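PDB 5V9X: ATP-dependent DNA helicase from Mycobacterium smegmatis, which probably unwinds RNA:DNA duplexes by moving 3'-to-5' along single-stranded DNA at the expense of ATP. Local coordinates for residues 56-61 against 246-251; 85-90 against 98-103; 191-196 against 233-238; 443-448 against 626-631. All blocks are in the same frame, centred on the assembly; numbering follows the deposited sequence.

Interaction 1. Residues 56-61 against 246-251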
# COMPACT_ATOMS: atom_id res chain seq x y z
N TRP A 56 22.01 -0.48 17.76
CA TRP A 56 22.70 0.50 18.60
C TRP A 56 24.15 0.66 18.19
O TRP A 56 24.69 1.77 18.21
CB TRP A 56 22.60 0.08 20.07
CG TRP A 56 21.22 0.12 20.62
CD1 TRP A 56 20.18 0.89 20.19
CD2 TRP A 56 20.71 -0.65 21.72
NE1 TRP A 56 19.06 0.65 20.95
CE2 TRP A 56 19.36 -0.30 21.89
CE3 TRP A 56 21.27 -1.61 22.57
CZ2 TRP A 56 18.56 -0.87 22.88
CZ3 TRP A 56 20.48 -2.17 23.54
CH2 TRP A 56 19.14 -1.80 23.69
N SER A 57 24.81 -0.44 17.80
CA SER A 57 26.20 -0.36 17.38
C SER A 57 26.34 0.48 16.12
O SER A 57 27.18 1.39 16.05
CB SER A 57 26.76 -1.76 17.15
OG SER A 57 28.15 -1.72 16.89
N ALA A 58 25.53 0.20 15.10
CA ALA A 58 25.61 0.94 13.85
C ALA A 58 25.19 2.39 14.03
O ALA A 58 25.84 3.30 13.50
CB ALA A 58 24.76 0.26 12.78
N ILE A 59 24.11 2.63 14.78
CA ILE A 59 23.62 3.99 14.96
C ILE A 59 24.63 4.82 15.75
O ILE A 59 24.91 5.98 15.40
CB ILE A 59 22.24 3.98 15.65
CG1 ILE A 59 21.19 3.39 14.71
CG2 ILE A 59 21.84 5.39 16.07
CD1 ILE A 59 19.86 3.13 15.39
N SER A 60 25.21 4.25 16.81
CA SER A 60 26.16 5.00 17.63
C SER A 60 27.41 5.36 16.85
O SER A 60 28.06 6.37 17.16
CB SER A 60 26.53 4.19 18.87
OG SER A 60 27.14 2.96 18.52
N GLU A 61 27.77 4.57 15.84
CA GLU A 61 28.94 4.85 15.02
C GLU A 61 28.64 5.82 13.87
O GLU A 61 29.52 6.06 13.05
CB GLU A 61 29.52 3.54 14.47
CG GLU A 61 30.13 2.66 15.56
CD GLU A 61 30.65 1.33 15.03
OE1 GLU A 61 30.53 1.09 13.81
OE2 GLU A 61 31.16 0.53 15.84
N THR A 246 24.13 1.00 6.66
CA THR A 246 24.38 -0.25 7.36
C THR A 246 23.07 -1.00 7.53
O THR A 246 22.14 -0.50 8.18
CB THR A 246 25.02 -0.00 8.73
OG1 THR A 246 26.32 0.57 8.56
CG2 THR A 246 25.13 -1.31 9.51
N ILE A 247 22.98 -2.19 6.94
CA ILE A 247 21.77 -2.99 7.01
C ILE A 247 21.88 -3.93 8.21
O ILE A 247 22.75 -4.81 8.24
CB ILE A 247 21.53 -3.77 5.71
CG1 ILE A 247 21.19 -2.80 4.58
CG2 ILE A 247 20.42 -4.80 5.90
CD1 ILE A 247 20.80 -3.48 3.29
N VAL A 248 21.00 -3.74 9.19
CA VAL A 248 20.91 -4.60 10.36
C VAL A 248 19.76 -5.57 10.13
O VAL A 248 18.60 -5.16 10.02
CB VAL A 248 20.70 -3.79 11.65
CG1 VAL A 248 20.28 -4.71 12.78
CG2 VAL A 248 21.96 -3.03 12.01
N CYS A 249 20.08 -6.86 10.07
CA CYS A 249 19.08 -7.90 9.81
C CYS A 249 19.51 -9.18 10.50
O CYS A 249 20.05 -10.10 9.87
CB CYS A 249 18.89 -8.12 8.31
SG CYS A 249 17.66 -9.37 7.88
N PRO A 250 19.29 -9.28 11.80
CA PRO A 250 19.71 -10.48 12.54
C PRO A 250 18.74 -11.62 12.32
O PRO A 250 17.63 -11.40 11.80
CB PRO A 250 19.69 -10.00 14.00
CG PRO A 250 18.60 -8.99 14.02
CD PRO A 250 18.63 -8.30 12.68
N PRO A 251 19.12 -12.86 12.69
CA PRO A 251 18.21 -14.00 12.51
C PRO A 251 16.83 -13.79 13.11
O PRO A 251 16.69 -13.52 14.31
CB PRO A 251 18.95 -15.14 13.22
CG PRO A 251 20.39 -14.78 13.07
CD PRO A 251 20.45 -13.28 13.15
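Ala58 is the residue through which the C-terminal part of helix 50-60 reaches Thr246 and Val248 of strand 245-248. Along 56-61, Trp56 packs elsewhere, its ring meeting Phe33 and Phe41 edge-to-face and its NE1 bonding to Leu77 O. Two residues on, the CB of Ala58 points toward the strand, and within 56-61 the contact rests on this one methyl. Thr246 answers with its methyl: OG1 lies beside the backbone N (chi1 -66°), which sets CG2 anti to that N and delivers it to 3.6 Å from Ala58 CB. Further along the strand, and pointing to the same side, Val248 brings CG2 to a looser 4.4 Å from Ala58 CB. Past Ala58, Ile59 packs on Thr65 and Trp82. The helix closes at Ser60, whose N bonds back to Trp56 O at 2.9 Å. No hydrogen bond crosses the contact. Thr246 and Val248 belong to the edge strand 245-248 of the parallel RecA-type sheet. This strand is bonded through its backbone to strand 64-68, so helix 50-60 lies over both strands, with Ala58 also touching Thr65.

Interaction 2. Residues 85-90 against 98-103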
# COMPACT_ATOMS: atom_id res chain seq x y z
N ASP A 85 19.46 8.91 24.68
CA ASP A 85 20.59 8.99 25.60
C ASP A 85 21.36 10.29 25.40
O ASP A 85 21.78 10.92 26.38
CB ASP A 85 21.51 7.78 25.40
CG ASP A 85 22.55 7.66 26.50
OD1 ASP A 85 22.19 7.79 27.68
OD2 ASP A 85 23.74 7.44 26.17
N ARG A 86 21.54 10.71 24.15
CA ARG A 86 22.24 11.97 23.89
C ARG A 86 21.44 13.17 24.39
O ARG A 86 22.01 14.12 24.93
CB ARG A 86 22.55 12.10 22.40
N LEU A 87 20.12 13.14 24.21
CA LEU A 87 19.28 14.21 24.73
C LEU A 87 19.27 14.24 26.25
O LEU A 87 19.03 15.29 26.85
CB LEU A 87 17.86 14.07 24.19
CG LEU A 87 17.62 14.55 22.75
CD1 LEU A 87 16.37 13.92 22.18
CD2 LEU A 87 17.53 16.07 22.70
N ALA A 88 19.54 13.10 26.89
CA ALA A 88 19.60 13.06 28.35
C ALA A 88 20.93 13.54 28.90
O ALA A 88 21.00 13.96 30.06
CB ALA A 88 19.32 11.64 28.85
N ASP A 89 21.99 13.50 28.09
CA ASP A 89 23.30 13.94 28.54
C ASP A 89 23.24 15.41 28.95
O ASP A 89 22.58 16.22 28.28
CB ASP A 89 24.34 13.74 27.43
CG ASP A 89 25.76 14.01 27.88
OD1 ASP A 89 26.07 15.16 28.27
OD2 ASP A 89 26.59 13.07 27.83
N PRO A 90 23.91 15.80 30.05
CA PRO A 90 24.02 17.21 30.45
C PRO A 90 24.65 18.08 29.37
O PRO A 90 25.46 18.95 29.69
CB PRO A 90 24.91 17.15 31.69
CG PRO A 90 24.70 15.78 32.24
CD PRO A 90 24.51 14.89 31.04
N THR A 98 14.24 21.33 17.32
CA THR A 98 13.85 19.94 17.12
C THR A 98 15.07 19.10 16.74
O THR A 98 15.75 19.38 15.75
CB THR A 98 12.78 19.85 16.03
OG1 THR A 98 11.64 20.64 16.41
CG2 THR A 98 12.33 18.40 15.85
N GLN A 99 15.34 18.07 17.54
CA GLN A 99 16.55 17.26 17.42
C GLN A 99 16.32 15.92 16.73
O GLN A 99 17.17 15.48 15.96
CB GLN A 99 17.15 17.00 18.81
CG GLN A 99 17.70 18.25 19.49
CD GLN A 99 19.06 18.65 18.96
OE1 GLN A 99 20.01 17.85 18.99
NE2 GLN A 99 19.18 19.88 18.48
N VAL A 100 15.19 15.27 16.99
CA VAL A 100 14.86 13.98 16.40
C VAL A 100 13.58 14.13 15.60
O VAL A 100 12.62 14.77 16.06
CB VAL A 100 14.71 12.88 17.48
CG1 VAL A 100 14.27 11.56 16.86
CG2 VAL A 100 16.01 12.71 18.25
N LEU A 101 13.55 13.54 14.40
CA LEU A 101 12.38 13.58 13.53
C LEU A 101 11.97 12.14 13.23
O LEU A 101 12.68 11.42 12.52
CB LEU A 101 12.67 14.35 12.25
CG LEU A 101 11.50 14.45 11.26
CD1 LEU A 101 10.36 15.26 11.86
CD2 LEU A 101 11.95 15.05 9.94
N TYR A 102 10.82 11.74 13.75
CA TYR A 102 10.23 10.43 13.47
C TYR A 102 9.10 10.61 12.47
O TYR A 102 8.21 11.45 12.68
CB TYR A 102 9.73 9.78 14.75
CG TYR A 102 8.89 8.53 14.54
CD1 TYR A 102 7.53 8.63 14.27
CD2 TYR A 102 9.45 7.26 14.64
CE1 TYR A 102 6.76 7.50 14.08
CE2 TYR A 102 8.69 6.13 14.45
CZ TYR A 102 7.34 6.26 14.17
OH TYR A 102 6.56 5.14 13.98
N VAL A 103 9.11 9.82 11.40
CA VAL A 103 8.10 9.89 10.35
C VAL A 103 7.37 8.56 10.29
O VAL A 103 8.00 7.50 10.16
CB VAL A 103 8.72 10.23 8.98
CG1 VAL A 103 7.64 10.28 7.91
CG2 VAL A 103 9.46 11.56 9.05
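Leu87 spreads its two methyls over Gln99 and Val100, one branch to each residue, and this is the whole of the close packing. CG stands beside the backbone N (chi1 -78°), which lets the isobutyl group extend from the last turn of helix 75-88 toward the residues that open strand 100-103. CD2 lies 3.9 Å from Gln99 CG and nearly as close to Gln99 CB, resting against the methylenes rather than the amide. The Gln99 chain bends at chi2 (-79°), which turns the carboxamide aside from the leucine. On the inner side, Leu87 CD1 meets Val100 CG2 at 4.1 Å. Val100 itself is buried and continues under the helix against Phe80 and Ala83, so the leucine extends a contact already made by the preceding turns. The outer side is looser. Asp89 leaves helical geometry, Pro90 follows, and both are exposed and poorly ordered just before a break in the model, while Arg86 is modelled only as far as CB. With no hydrogen bond or charge pair crossing between 85-90 and 98-103, the contact between these two segments is made by aliphatic carbon, and even the polar Gln99 takes part through its hydrocarbon stem.

Interaction 3. Residues 191-196 against 233-238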
# COMPACT_ATOMS: atom_id res chain seq x y z
N ASP A 191 9.93 5.03 10.07
CA ASP A 191 9.32 3.78 10.49
C ASP A 191 8.46 3.21 9.37
O ASP A 191 7.84 3.95 8.60
CB ASP A 191 8.48 3.99 11.74
CG ASP A 191 8.37 2.74 12.59
OD1 ASP A 191 8.58 1.63 12.06
OD2 ASP A 191 8.06 2.87 13.79
N GLU A 192 8.42 1.88 9.30
CA GLU A 192 7.65 1.16 8.28
C GLU A 192 8.02 1.64 6.88
O GLU A 192 7.17 1.98 6.06
CB GLU A 192 6.15 1.30 8.53
CG GLU A 192 5.72 1.01 9.96
CD GLU A 192 6.07 -0.39 10.42
OE1 GLU A 192 6.22 -1.29 9.56
OE2 GLU A 192 6.19 -0.60 11.65
N VAL A 193 9.33 1.66 6.61
CA VAL A 193 9.85 2.24 5.38
C VAL A 193 9.39 1.47 4.15
O VAL A 193 9.35 2.03 3.04
CB VAL A 193 11.38 2.33 5.46
CG1 VAL A 193 12.00 0.94 5.56
CG2 VAL A 193 11.95 3.10 4.27
N HIS A 194 9.01 0.20 4.30
CA HIS A 194 8.53 -0.58 3.16
C HIS A 194 7.20 -0.05 2.64
O HIS A 194 6.88 -0.24 1.46
CB HIS A 194 8.37 -2.04 3.56
CG HIS A 194 7.16 -2.29 4.40
ND1 HIS A 194 7.08 -1.90 5.72
CD2 HIS A 194 5.97 -2.87 4.10
CE1 HIS A 194 5.90 -2.24 6.20
NE2 HIS A 194 5.21 -2.82 5.24
N ALA A 195 6.41 0.60 3.49
CA ALA A 195 5.06 1.01 3.11
C ALA A 195 5.05 2.16 2.11
O ALA A 195 4.01 2.41 1.50
CB ALA A 195 4.26 1.40 4.35
N VAL A 196 6.17 2.85 1.92
CA VAL A 196 6.25 3.96 0.98
C VAL A 196 7.35 3.78 -0.05
O VAL A 196 7.39 4.55 -1.03
CB VAL A 196 6.43 5.31 1.71
CG1 VAL A 196 5.25 5.59 2.62
CG2 VAL A 196 7.74 5.32 2.49
N GLU A 233 18.77 -4.38 -0.08
CA GLU A 233 19.63 -3.37 -0.68
C GLU A 233 18.83 -2.24 -1.33
O GLU A 233 19.29 -1.09 -1.35
CB GLU A 233 20.57 -4.01 -1.70
CG GLU A 233 19.90 -4.96 -2.69
CD GLU A 233 19.83 -6.40 -2.20
OE1 GLU A 233 19.85 -6.62 -0.96
OE2 GLU A 233 19.76 -7.32 -3.04
N GLU A 234 17.64 -2.54 -1.86
CA GLU A 234 16.86 -1.51 -2.54
C GLU A 234 16.14 -0.61 -1.55
O GLU A 234 16.08 0.61 -1.75
CB GLU A 234 15.86 -2.15 -3.50
CG GLU A 234 14.93 -1.16 -4.19
CD GLU A 234 15.60 -0.37 -5.31
OE1 GLU A 234 16.84 -0.24 -5.33
OE2 GLU A 234 14.86 0.13 -6.19
N VAL A 235 15.57 -1.18 -0.49
CA VAL A 235 14.93 -0.36 0.54
C VAL A 235 15.96 0.53 1.22
O VAL A 235 15.68 1.69 1.55
CB VAL A 235 14.19 -1.26 1.54
CG1 VAL A 235 13.62 -0.44 2.68
CG2 VAL A 235 13.08 -2.04 0.84
N ALA A 236 17.16 -0.00 1.45
CA ALA A 236 18.24 0.81 2.01
C ALA A 236 18.62 1.94 1.06
O ALA A 236 18.99 3.03 1.51
CB ALA A 236 19.45 -0.06 2.32
N ARG A 237 18.55 1.69 -0.25
CA ARG A 237 18.82 2.76 -1.21
C ARG A 237 17.72 3.81 -1.18
O ARG A 237 18.00 5.00 -1.39
CB ARG A 237 18.95 2.17 -2.62
CG ARG A 237 19.61 3.10 -3.62
CD ARG A 237 19.66 2.49 -5.01
NE ARG A 237 18.36 2.49 -5.67
CZ ARG A 237 17.84 3.56 -6.27
NH1 ARG A 237 18.51 4.70 -6.29
NH2 ARG A 237 16.65 3.48 -6.85
N PHE A 238 16.47 3.41 -0.94
CA PHE A 238 15.41 4.40 -0.80
C PHE A 238 15.62 5.26 0.43
O PHE A 238 15.43 6.48 0.38
CB PHE A 238 14.04 3.72 -0.74
CG PHE A 238 12.92 4.65 -0.38
CD1 PHE A 238 12.35 5.46 -1.34
CD2 PHE A 238 12.47 4.74 0.93
CE1 PHE A 238 11.33 6.33 -1.02
CE2 PHE A 238 11.45 5.62 1.26
CZ PHE A 238 10.88 6.41 0.29
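Val193 divides its two methyls between Val235 and Phe238: CG1 sits between the backbone N and the carbonyl carbon (chi1 63°), while CG2 is anti to N. Phe238 carries its ring off helix 232-240 with CG anti to the backbone N (chi1 171°), and the side chains of Val193 and Phe238 slide past each other in opposite directions. Val193 CG1 lies 3.6 Å from Val235 CG1. Its other methyl, CG2, approaches the edge of the Phe238 ring near the ring plane, 3.8 Å from CD2. A turn later Val196 CG2 comes in obliquely, 3.9 Å from Phe238 CE2, and the two side chains cross at about a right angle. All four residues are buried. Elsewhere on helix 232-240, Glu234 and Arg237 form a salt bridge, OE1 to NE 3.1 Å, in the guanidinium plane but tilted above the carboxylate plane. Glu234 OE2 and Arg237 NH1 bond onward to Val456 N and Ala490 O. Residues 191-194 read Asp-Glu-Val-His, which in this family corresponds to the DEAD/DEAH-box motif, and Glu192 touches the bound nucleotide analogue. Asp191 and Glu192 do not touch 233-238, whereas Val193 points toward it. The contact is thus wholly hydrocarbon: a residue next to the nucleotide-touching Glu192 is anchored in the apolar interior, without any hydrogen bond between the two segments.

Interaction 4. Residues 443-448 against 626-631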
# COMPACT_ATOMS: atom_id res chain seq x y z
N VAL A 443 -1.52 -17.40 3.65
CA VAL A 443 -1.03 -18.06 4.85
C VAL A 443 0.25 -18.83 4.54
O VAL A 443 1.20 -18.83 5.33
CB VAL A 443 -2.12 -18.98 5.44
CG1 VAL A 443 -1.54 -19.92 6.48
CG2 VAL A 443 -3.24 -18.15 6.04
N GLN A 444 0.29 -19.50 3.39
CA GLN A 444 1.47 -20.26 3.00
C GLN A 444 2.70 -19.36 2.89
O GLN A 444 3.75 -19.66 3.47
CB GLN A 444 1.20 -20.97 1.67
CG GLN A 444 2.38 -21.72 1.10
CD GLN A 444 2.08 -22.31 -0.26
OE1 GLN A 444 1.52 -23.41 -0.36
NE2 GLN A 444 2.44 -21.59 -1.31
N ARG A 445 2.57 -18.24 2.17
CA ARG A 445 3.71 -17.34 2.00
C ARG A 445 4.10 -16.66 3.31
O ARG A 445 5.28 -16.38 3.53
CB ARG A 445 3.39 -16.29 0.93
CG ARG A 445 2.93 -16.87 -0.41
CD ARG A 445 4.10 -17.12 -1.36
NE ARG A 445 4.53 -15.90 -2.03
CZ ARG A 445 5.54 -15.84 -2.89
NH1 ARG A 445 6.24 -16.93 -3.17
NH2 ARG A 445 5.86 -14.69 -3.46
N MET A 446 3.12 -16.39 4.18
CA MET A 446 3.42 -15.75 5.46
C MET A 446 4.28 -16.66 6.34
O MET A 446 5.20 -16.18 7.02
CB MET A 446 2.13 -15.39 6.20
CG MET A 446 1.35 -14.25 5.59
SD MET A 446 -0.32 -14.18 6.28
CE MET A 446 0.03 -13.73 7.97
N GLN A 447 3.99 -17.96 6.35
CA GLN A 447 4.75 -18.89 7.17
C GLN A 447 6.19 -19.02 6.69
O GLN A 447 7.09 -19.25 7.50
CB GLN A 447 4.06 -20.25 7.20
CG GLN A 447 2.68 -20.23 7.84
CD GLN A 447 1.94 -21.54 7.71
OE1 GLN A 447 2.30 -22.40 6.90
NE2 GLN A 447 0.89 -21.71 8.51
N THR A 448 6.42 -18.89 5.38
CA THR A 448 7.77 -18.94 4.82
C THR A 448 8.37 -17.56 4.58
O THR A 448 9.53 -17.47 4.17
CB THR A 448 7.76 -19.73 3.51
OG1 THR A 448 6.94 -19.06 2.54
CG2 THR A 448 7.23 -21.14 3.73
N PRO A 626 0.84 -9.12 -7.86
CA PRO A 626 2.15 -9.19 -8.50
C PRO A 626 2.41 -10.56 -9.11
O PRO A 626 1.82 -11.57 -8.73
CB PRO A 626 3.12 -8.90 -7.34
CG PRO A 626 2.40 -9.37 -6.13
CD PRO A 626 0.93 -9.12 -6.39
N ALA A 627 3.35 -10.58 -10.07
CA ALA A 627 3.55 -11.76 -10.90
C ALA A 627 4.10 -12.94 -10.10
O ALA A 627 3.70 -14.08 -10.32
CB ALA A 627 4.47 -11.43 -12.07
N GLU A 628 5.04 -12.68 -9.19
CA GLU A 628 5.61 -13.77 -8.40
C GLU A 628 4.55 -14.40 -7.50
O GLU A 628 4.52 -15.63 -7.34
CB GLU A 628 6.79 -13.28 -7.57
CG GLU A 628 8.14 -13.64 -8.17
CD GLU A 628 9.27 -13.59 -7.15
OE1 GLU A 628 8.97 -13.65 -5.94
OE2 GLU A 628 10.44 -13.50 -7.56
N LEU A 629 3.69 -13.58 -6.89
CA LEU A 629 2.59 -14.14 -6.12
C LEU A 629 1.56 -14.81 -7.02
O LEU A 629 0.97 -15.83 -6.64
CB LEU A 629 1.92 -13.05 -5.27
CG LEU A 629 0.77 -13.56 -4.40
CD1 LEU A 629 1.26 -14.60 -3.40
CD2 LEU A 629 0.06 -12.42 -3.70
N GLY A 630 1.35 -14.27 -8.22
CA GLY A 630 0.47 -14.94 -9.17
C GLY A 630 0.98 -16.32 -9.54
O GLY A 630 0.19 -17.26 -9.66
N ALA A 631 2.29 -16.45 -9.71
CA ALA A 631 2.88 -17.76 -9.96
C ALA A 631 2.62 -18.70 -8.79
O ALA A 631 2.23 -19.86 -8.98
CB ALA A 631 4.38 -17.62 -10.22
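Arg445 meets Leu629 and Glu628 with different parts of one side chain. Van der Waals packing falls to Leu629, whose CD1 lies against the arginine stem and NE, 3.8 Å from NE and 4.1 Å from CG, the side chains crossing at a slant. Leucine CG is anti to the backbone N, which carries the methyl across from helix 627-640 although its CB does not point straight at the other helix. The arginine chain is folded at chi2 and chi3 (-90° and -81°), bringing its end to the first turn of that helix, where Glu628 O lies over one guanidinium face. The charged share is looser. Arg445 NH2 stands 4.1 Å from Glu628 OE1, too far for a salt bridge, and guanidinium and carboxylate planes are turned 79° apart. Glu628 OE1 has its salt bridge with Arg230 instead. Arg445 also touches Val406, Asp450 and Ala632. This surface contact joins helix 433-448, packed on strand 256-262 of the second parallel sheet, to the start of helix 627-640. No hydrogen bond joins 443-448 to 626-631. Opposite charges at this distance would favour the approach electrostatically without fixing its geometry, and the arginine probably adds to the field felt by a carboxylate already paired elsewhere.

Overall arrangement
Interactions 1, 2 and 3 belong to the first RecA-like domain, whereas interaction 4 joins helix 433-448, beside the second parallel sheet, to helix 627-640. Interactions 1 and 3 meet directly, Ile247 CD1 lying 3.8 Å from Ala236 CB, where strand 245-248 follows helix 232-240 in the chain. Interactions 2 and 3 draw on neighbouring strands, 100-103 and 187-191, with Tyr102 OH 2.7 Å from Asp191 OD2, a probable hydrogen bond. Interaction 3 is the one that holds a nucleotide-pocket residue, Glu192. In interaction 1, the Val248 side chain is about 11 Å from the nucleotide analogue. Nearest atoms lie about 6 Å from the DNA in interaction 3 and about 8 Å in interaction 4; their centres are about 20 Å apart.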